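Local atomic coordinates of glyoxalase III (glutathione-independent) (Candida albicans, PDB entry 4LRU), a protein that converts the toxic metabolite methylglyoxal to D-lactate in a single step that needs no glutathione. Residues Phe28-Glu31 and Ala32-Phe36; Leu174-Thr177 and Asp178-Lys182; Ser224-Lys227 and Thr228-Val232. All coordinates share one frame; numbering follows the deposited sequence. Where two conformers were deposited one is given.

Contact 1: residues Phe28-Glu31 and Ala32-Phe36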
loop_
_atom_site.group_PDB
_atom_site.type_symbol
_atom_site.label_atom_id
_atom_site.label_comp_id
_atom_site.label_asym_id
_atom_site.label_seq_id
_atom_site.Cartn_x
_atom_site.Cartn_y
_atom_site.Cartn_z
ATOM N N PHE A 28 4.469 -1.845 7.475
ATOM C CA PHE A 28 5.909 -1.709 7.266
ATOM C C PHE A 28 6.252 -0.237 7.225
ATOM O O PHE A 28 5.858 0.454 6.299
ATOM C CB PHE A 28 6.331 -2.373 5.960
ATOM C CG PHE A 28 7.772 -2.773 5.944
ATOM C CD1 PHE A 28 8.760 -1.847 5.665
ATOM C CD2 PHE A 28 8.155 -4.075 6.257
ATOM C CE1 PHE A 28 10.094 -2.205 5.705
ATOM C CE2 PHE A 28 9.487 -4.440 6.291
ATOM C CZ PHE A 28 10.458 -3.506 6.006
ATOM N N VAL A 29 6.941 0.253 8.249
ATOM C CA VAL A 29 6.997 1.694 8.536
ATOM C C VAL A 29 7.238 2.537 7.286
ATOM O O VAL A 29 6.460 3.424 6.992
ATOM C CB VAL A 29 8.048 2.031 9.590
ATOM C CG1 VAL A 29 8.169 3.538 9.768
ATOM C CG2 VAL A 29 7.681 1.393 10.925
ATOM N N VAL A 30 8.336 2.300 6.577
ATOM C CA VAL A 30 8.680 3.224 5.496
ATOM C C VAL A 30 7.732 3.168 4.303
ATOM O O VAL A 30 7.707 4.090 3.506
ATOM C CB VAL A 30 10.134 3.087 5.000
ATOM C CG1 VAL A 30 11.108 3.570 6.070
ATOM C CG2 VAL A 30 10.438 1.664 4.572
ATOM N N GLU A 31 6.909 2.119 4.206
ATOM C CA GLU A 31 5.888 2.066 3.165
ATOM C C GLU A 31 4.736 3.019 3.392
ATOM O O GLU A 31 4.018 3.343 2.457
ATOM C CB GLU A 31 5.347 0.638 3.006
ATOM C CG GLU A 31 6.425 -0.284 2.489
ATOM C CD GLU A 31 5.977 -1.715 2.308
ATOM O OE1 GLU A 31 4.755 -1.987 2.351
ATOM O OE2 GLU A 31 6.875 -2.550 2.089
ATOM N N ALA A 32 4.569 3.452 4.639
ATOM C CA ALA A 32 3.717 4.572 4.989
ATOM C C ALA A 32 4.487 5.883 5.022
ATOM O O ALA A 32 4.003 6.899 4.509
ATOM C CB ALA A 32 3.061 4.331 6.331
ATOM N N LEU A 33 5.662 5.872 5.648
ATOM C CA LEU A 33 6.430 7.102 5.868
ATOM C C LEU A 33 6.941 7.718 4.556
ATOM O O LEU A 33 6.753 8.915 4.325
ATOM C CB LEU A 33 7.575 6.850 6.851
ATOM C CG LEU A 33 8.313 8.056 7.450
ATOM C CD1 LEU A 33 8.946 7.708 8.793
ATOM C CD2 LEU A 33 9.369 8.577 6.491
ATOM N N HIS A 34 7.580 6.923 3.709
ATOM C CA HIS A 34 8.124 7.460 2.469
ATOM C C HIS A 34 7.049 8.086 1.582
ATOM O O HIS A 34 7.197 9.243 1.161
ATOM C CB HIS A 34 8.928 6.405 1.703
ATOM C CG HIS A 34 10.233 6.062 2.346
ATOM N ND1 HIS A 34 11.046 5.055 1.878
ATOM C CD2 HIS A 34 10.876 6.598 3.411
ATOM C CE1 HIS A 34 12.131 4.981 2.626
ATOM N NE2 HIS A 34 12.061 5.917 3.554
ATOM N N PRO A 35 5.945 7.358 1.323
ATOM C CA PRO A 35 4.936 7.976 0.473
ATOM C C PRO A 35 4.297 9.187 1.136
ATOM O O PRO A 35 4.013 10.182 0.469
ATOM C CB PRO A 35 3.929 6.842 0.226
ATOM C CG PRO A 35 4.721 5.589 0.433
ATOM C CD PRO A 35 5.682 5.923 1.530
ATOM N N PHE A 36 4.083 9.129 2.453
ATOM C CA PHE A 36 3.588 10.297 3.172
ATOM C C PHE A 36 4.477 11.502 2.870
ATOM O O PHE A 36 3.998 12.591 2.541
ATOM C CB PHE A 36 3.536 10.041 4.689
ATOM C CG PHE A 36 3.086 11.239 5.488
ATOM C CD1 PHE A 36 1.738 11.519 5.657
ATOM C CD2 PHE A 36 4.015 12.127 6.017
ATOM C CE1 PHE A 36 1.331 12.624 6.380
ATOM C CE2 PHE A 36 3.612 13.245 6.727
ATOM C CZ PHE A 36 2.266 13.495 6.904
#

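Contact 2: residues Leu174-Thr177 and Asp178-Lys182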
loop_
_atom_site.group_PDB
_atom_site.type_symbol
_atom_site.label_atom_id
_atom_site.label_comp_id
_atom_site.label_asym_id
_atom_site.label_seq_id
_atom_site.Cartn_x
_atom_site.Cartn_y
_atom_site.Cartn_z
ATOM N N LEU A 174 12.066 -14.473 3.336
ATOM C CA LEU A 174 11.547 -14.033 4.631
ATOM C C LEU A 174 10.970 -15.178 5.459
ATOM O O LEU A 174 10.568 -14.988 6.615
ATOM C CB LEU A 174 10.495 -12.946 4.437
ATOM C CG LEU A 174 11.033 -11.636 3.855
ATOM C CD1 LEU A 174 9.895 -10.641 3.678
ATOM C CD2 LEU A 174 12.141 -11.056 4.731
ATOM N N GLY A 175 10.932 -16.363 4.867
ATOM C CA GLY A 175 10.494 -17.562 5.555
ATOM C C GLY A 175 8.997 -17.616 5.813
ATOM O O GLY A 175 8.559 -18.254 6.776
ATOM N N VAL A 176 8.207 -16.983 4.947
ATOM C CA VAL A 176 6.751 -16.967 5.138
ATOM C C VAL A 176 5.931 -17.661 4.044
ATOM O O VAL A 176 4.698 -17.641 4.065
ATOM C CB VAL A 176 6.246 -15.528 5.311
ATOM C CG1 VAL A 176 6.983 -14.867 6.467
ATOM C CG2 VAL A 176 6.425 -14.743 4.023
ATOM N N THR A 177 6.594 -18.300 3.090
ATOM C CA THR A 177 5.869 -18.980 2.034
ATOM C C THR A 177 4.880 -20.039 2.557
ATOM O O THR A 177 3.735 -20.081 2.121
ATOM C CB THR A 177 6.841 -19.659 1.058
ATOM O OG1 THR A 177 7.751 -18.668 0.547
ATOM C CG2 THR A 177 6.084 -20.296 -0.087
ATOM N N ASP A 178 5.313 -20.885 3.482
ATOM C CA ASP A 178 4.448 -21.972 3.959
ATOM C C ASP A 178 3.291 -21.410 4.779
ATOM O O ASP A 178 2.150 -21.874 4.665
ATOM C CB ASP A 178 5.236 -22.959 4.816
ATOM C CG ASP A 178 6.324 -23.660 4.045
ATOM O OD1 ASP A 178 6.206 -23.754 2.799
ATOM O OD2 ASP A 178 7.287 -24.127 4.690
ATOM N N ILE A 179 3.600 -20.414 5.598
ATOM C CA ILE A 179 2.584 -19.674 6.347
ATOM C C ILE A 179 1.501 -19.153 5.409
ATOM O O ILE A 179 0.310 -19.319 5.666
ATOM C CB ILE A 179 3.213 -18.515 7.143
ATOM C CG1 ILE A 179 4.015 -19.073 8.324
ATOM C CG2 ILE A 179 2.142 -17.550 7.633
ATOM C CD1 ILE A 179 5.040 -18.115 8.889
ATOM N N MET A 180 1.918 -18.547 4.303
ATOM C CA MET A 180 0.980 -17.975 3.349
ATOM C C MET A 180 0.114 -19.038 2.672
ATOM O O MET A 180 -1.094 -18.865 2.532
ATOM C CB MET A 180 1.735 -17.149 2.291
ATOM C CG MET A 180 2.302 -15.853 2.841
ATOM S SD MET A 180 3.177 -14.824 1.639
ATOM C CE MET A 180 1.890 -14.475 0.449
ATOM N N LYS A 181 0.725 -20.156 2.291
ATOM C CA LYS A 181 0.009 -21.201 1.573
ATOM C C LYS A 181 -1.025 -21.872 2.475
ATOM O O LYS A 181 -2.087 -22.289 2.013
ATOM C CB LYS A 181 0.997 -22.237 1.039
ATOM C CG LYS A 181 2.096 -21.639 0.174
ATOM C CD LYS A 181 1.709 -21.618 -1.297
ATOM C CE LYS A 181 2.638 -20.723 -2.104
ATOM N NZ LYS A 181 2.411 -19.282 -1.808
ATOM N N LYS A 182 -0.709 -21.965 3.761
ATOM C CA LYS A 182 -1.597 -22.593 4.722
ATOM C C LYS A 182 -2.770 -21.673 5.038
ATOM O O LYS A 182 -3.864 -22.137 5.329
ATOM C CB LYS A 182 -0.818 -22.890 5.999
ATOM C CG LYS A 182 -1.490 -23.885 6.926
ATOM C CD LYS A 182 -0.732 -23.985 8.240
ATOM C CE LYS A 182 -1.674 -24.201 9.415
ATOM N NZ LYS A 182 -1.062 -23.762 10.700
HETATM O O HOH W 1 6.418 -20.231 6.270
#

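Contact 3: residues Ser224-Lys227 and Thr228-Val232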
loop_
_atom_site.group_PDB
_atom_site.type_symbol
_atom_site.label_atom_id
_atom_site.label_comp_id
_atom_site.label_asym_id
_atom_site.label_seq_id
_atom_site.Cartn_x
_atom_site.Cartn_y
_atom_site.Cartn_z
ATOM N N SER A 224 11.020 0.306 -2.995
ATOM C CA SER A 224 10.328 0.953 -4.118
ATOM C C SER A 224 9.303 1.995 -3.707
ATOM O O SER A 224 8.632 2.566 -4.564
ATOM C CB SER A 224 9.610 -0.089 -4.977
ATOM O OG SER A 224 10.513 -1.088 -5.423
ATOM N N ALA A 225 9.146 2.230 -2.409
ATOM C CA ALA A 225 8.045 3.051 -1.938
ATOM C C ALA A 225 8.142 4.502 -2.406
ATOM O O ALA A 225 7.136 5.088 -2.821
ATOM C CB ALA A 225 7.928 2.972 -0.420
ATOM N N VAL A 226 9.334 5.098 -2.328
ATOM C CA VAL A 226 9.520 6.451 -2.820
ATOM C C VAL A 226 9.132 6.517 -4.297
ATOM O O VAL A 226 8.342 7.373 -4.707
ATOM C CB VAL A 226 10.959 6.971 -2.614
ATOM C CG1 VAL A 226 11.161 8.265 -3.376
ATOM C CG2 VAL A 226 11.249 7.202 -1.144
ATOM N N LYS A 227 9.677 5.610 -5.100
ATOM C CA LYS A 227 9.463 5.666 -6.538
ATOM C C LYS A 227 7.986 5.454 -6.848
ATOM O O LYS A 227 7.464 6.052 -7.776
ATOM C CB LYS A 227 10.318 4.614 -7.253
ATOM C CG LYS A 227 10.394 4.813 -8.765
ATOM C CD LYS A 227 11.271 3.758 -9.424
ATOM C CE LYS A 227 11.532 4.081 -10.898
ATOM N NZ LYS A 227 10.297 3.967 -11.729
ATOM N N THR A 228 7.308 4.601 -6.076
ATOM C CA THR A 228 5.883 4.355 -6.312
ATOM C C THR A 228 5.111 5.661 -6.135
ATOM O O THR A 228 4.307 6.032 -6.990
ATOM C CB THR A 228 5.296 3.271 -5.390
ATOM O OG1 THR A 228 6.082 2.073 -5.473
ATOM C CG2 THR A 228 3.877 2.941 -5.801
ATOM N N ALA A 229 5.386 6.379 -5.051
ATOM C CA ALA A 229 4.761 7.678 -4.820
ATOM C C ALA A 229 5.099 8.699 -5.902
ATOM O O ALA A 229 4.220 9.424 -6.374
ATOM C CB ALA A 229 5.139 8.215 -3.454
ATOM N N GLU A 230 6.365 8.758 -6.305
ATOM C CA GLU A 230 6.769 9.682 -7.351
ATOM C C GLU A 230 6.053 9.331 -8.644
ATOM O O GLU A 230 5.630 10.222 -9.381
ATOM C CB GLU A 230 8.290 9.648 -7.561
ATOM C CG GLU A 230 9.091 10.162 -6.376
ATOM C CD GLU A 230 10.597 10.061 -6.615
ATOM O OE1 GLU A 230 11.005 9.196 -7.425
ATOM O OE2 GLU A 230 11.368 10.839 -5.997
ATOM N N ASP A 231 5.916 8.042 -8.934
ATOM C CA ASP A 231 5.291 7.623 -10.195
ATOM C C ASP A 231 3.753 7.776 -10.143
ATOM O O ASP A 231 3.101 7.925 -11.180
ATOM C CB ASP A 231 5.697 6.188 -10.516
ATOM C CG ASP A 231 7.149 6.081 -11.012
ATOM O OD1 ASP A 231 7.733 7.112 -11.418
ATOM O OD2 ASP A 231 7.691 4.960 -11.011
ATOM N N VAL A 232 3.179 7.753 -8.940
ATOM C CA VAL A 232 1.797 8.165 -8.775
ATOM C C VAL A 232 1.624 9.622 -9.202
ATOM O O VAL A 232 0.735 9.947 -9.981
ATOM C CB VAL A 232 1.318 7.969 -7.305
ATOM C CG1 VAL A 232 0.023 8.734 -7.045
ATOM C CG2 VAL A 232 1.117 6.486 -7.010
HETATM O O HOH W 2 10.166 6.720 -12.319
#

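Contact 1: residues Phe28-Glu31 and Ala32-Phe36
The first turns of helix 29-42, the crossover helix of the beta-alpha-beta unit made with strands 6-10 and 45-50, bring Val30 and His34 together one turn apart. The two side chains lie side by side and point the same way. Val30 CB stands 3.6 Å from the centroid of the His34 imidazole and only 9° off the ring normal, a CH-pi contact over the face, while its CG1 reaches past the middle to His34 NE2. The histidine comes over the valine because its CG is anti to its own carbonyl carbon (chi1 -71°), and the ring's rotation is further fixed at NE2, which is hydrogen-bonded to Asp71 of helix 69-76.

The backbone beneath is less regular. Val29 O accepts twice: from Leu33 N at 2.9 Å, in the carbonyl plane, and from Ala32 N, which sits 49° out of that plane. Val30 O takes His34 N at 2.8 Å. At the next step Pro35 has no N-H to give, and the helix kinks there; Glu31 O is buried without any hydrogen-bond partner and lies against Pro35 CG and CD.

Glu31 reaches the inferred active site. Its extended chain leaves the helix, and its side chain comes to about 3 Å (nearest atoms) from that of Cys139, inferred to be an active-site residue; a buried acid beside this cysteine is consistent with the DJ-1 superfamily. One turn apart, Val29 CG1 lies 4.4 Å from Leu33 CD1.

Contact 2: residues Leu174-Thr177 and Asp178-Lys182
Val176 and Met180 meet through one branch and the sulfur: Val176 CG2 lies 4.0 Å from Met180 SD, the two side chains crossing at a slant. The methionine's CG, anti to its carbonyl carbon, passes close by Val176 O, and a bend at chi3 (61°) turns its end away from residues 174-177. The other valine methyl, CG1, only grazes Ile179 CD1 at 4.5 Å. One residue on, Thr177 and Lys181 run alongside each other, with Thr177 CG2 near Lys181 CE; this contact is tentative, because the lysine is modelled here in one of two conformers.

Two backbone bonds hold these pairs in step. Met180 N donates to Val176 O at 2.9 Å, and Lys181 N donates to Thr177 O. They make up the first turn of helix 177-182, which follows helix 168-173 after a tight turn. That turn is a Schellman motif: Gly175 has a positive phi of 72°, is the first residue to leave the preceding helix, and is accompanied by two bonds that run back into the last turn of helix 168-173. A water bridges the junction, donating to Gly175 O and accepting from Ile179 N at 2.9 Å, and thereby serves an N-H of the new helix's first turn.

Further out, Thr177 OG1 is hydrogen-bonded to Asp172 of helix 168-173, tying the two helices across the turn. Val176, Thr177 and Met180 also touch Glu171, inferred to be an active-site residue. Val176 packs in addition on Phe18 and His109, and the Met180 side chain comes to about 5 Å (nearest atoms) from that of His140, another inferred active-site residue.

Contact 3: residues Ser224-Lys227 and Thr228-Val232
The Asp231 carboxylate faces Lys227 with one oxygen: OD2 receives Lys227 NZ at 2.9 Å on its syn lone pair, a salt bridge across one helical turn. A water bridges the pair, accepting from Lys227 NZ and donating to Asp231 OD1 at 2.6 Å. The lysine chain leaves with CG anti to the backbone N (chi1 -167°), stays extended, and bends only at chi4 to bring the ammonium to the carboxylate. Thr210 OG1, on strand 210-213, is hydrogen-bonded to both NZ and OD2, so the ion pair is anchored to the sheet. The Glu230 side chain crosses that of Val226, whose CG1 lies 3.7 Å from Glu230 OE2.

At the start of the helix Ser224 O is gripped twice by Thr228: by N at 2.9 Å, and by OG1 at 2.8 Å, which stands 49° out of the carbonyl plane. Ser224 OG is itself hydrogen-bonded to Asn221 OD1 and Phe209 N. Ala229 N to Ala225 O continues the i to i+4 ladder. Thr228 and Val232 rest on strands 134-138 and 216-219: this is a helix covering the parallel core of the DJ-1/PfpI alpha/beta fold.

In the fold
All three contacts are local, each within one continuous stretch, and follow in series without nesting or crossing. Contact 1 begins the helix that leads from strand 6-10 to strand 45-50. Contact 2 sits at the turn between helices 168-173 and 177-182, its centre about 20 Å from the centre of the chain; its nearest atoms are about 7 Å from contact 1. Contact 3 opens the last helix, 225-236, after strand 216-219. Contacts 1 and 3 touch: His34 ND1 lies 3.7 Å from Val226 CG2, and Pro35 CA 3.9 Å from Ala229 CB, joining the two helices. Contact 1 through helix 29-42, and contact 2 through the turn and helix 177-182, come near inferred active-site residues.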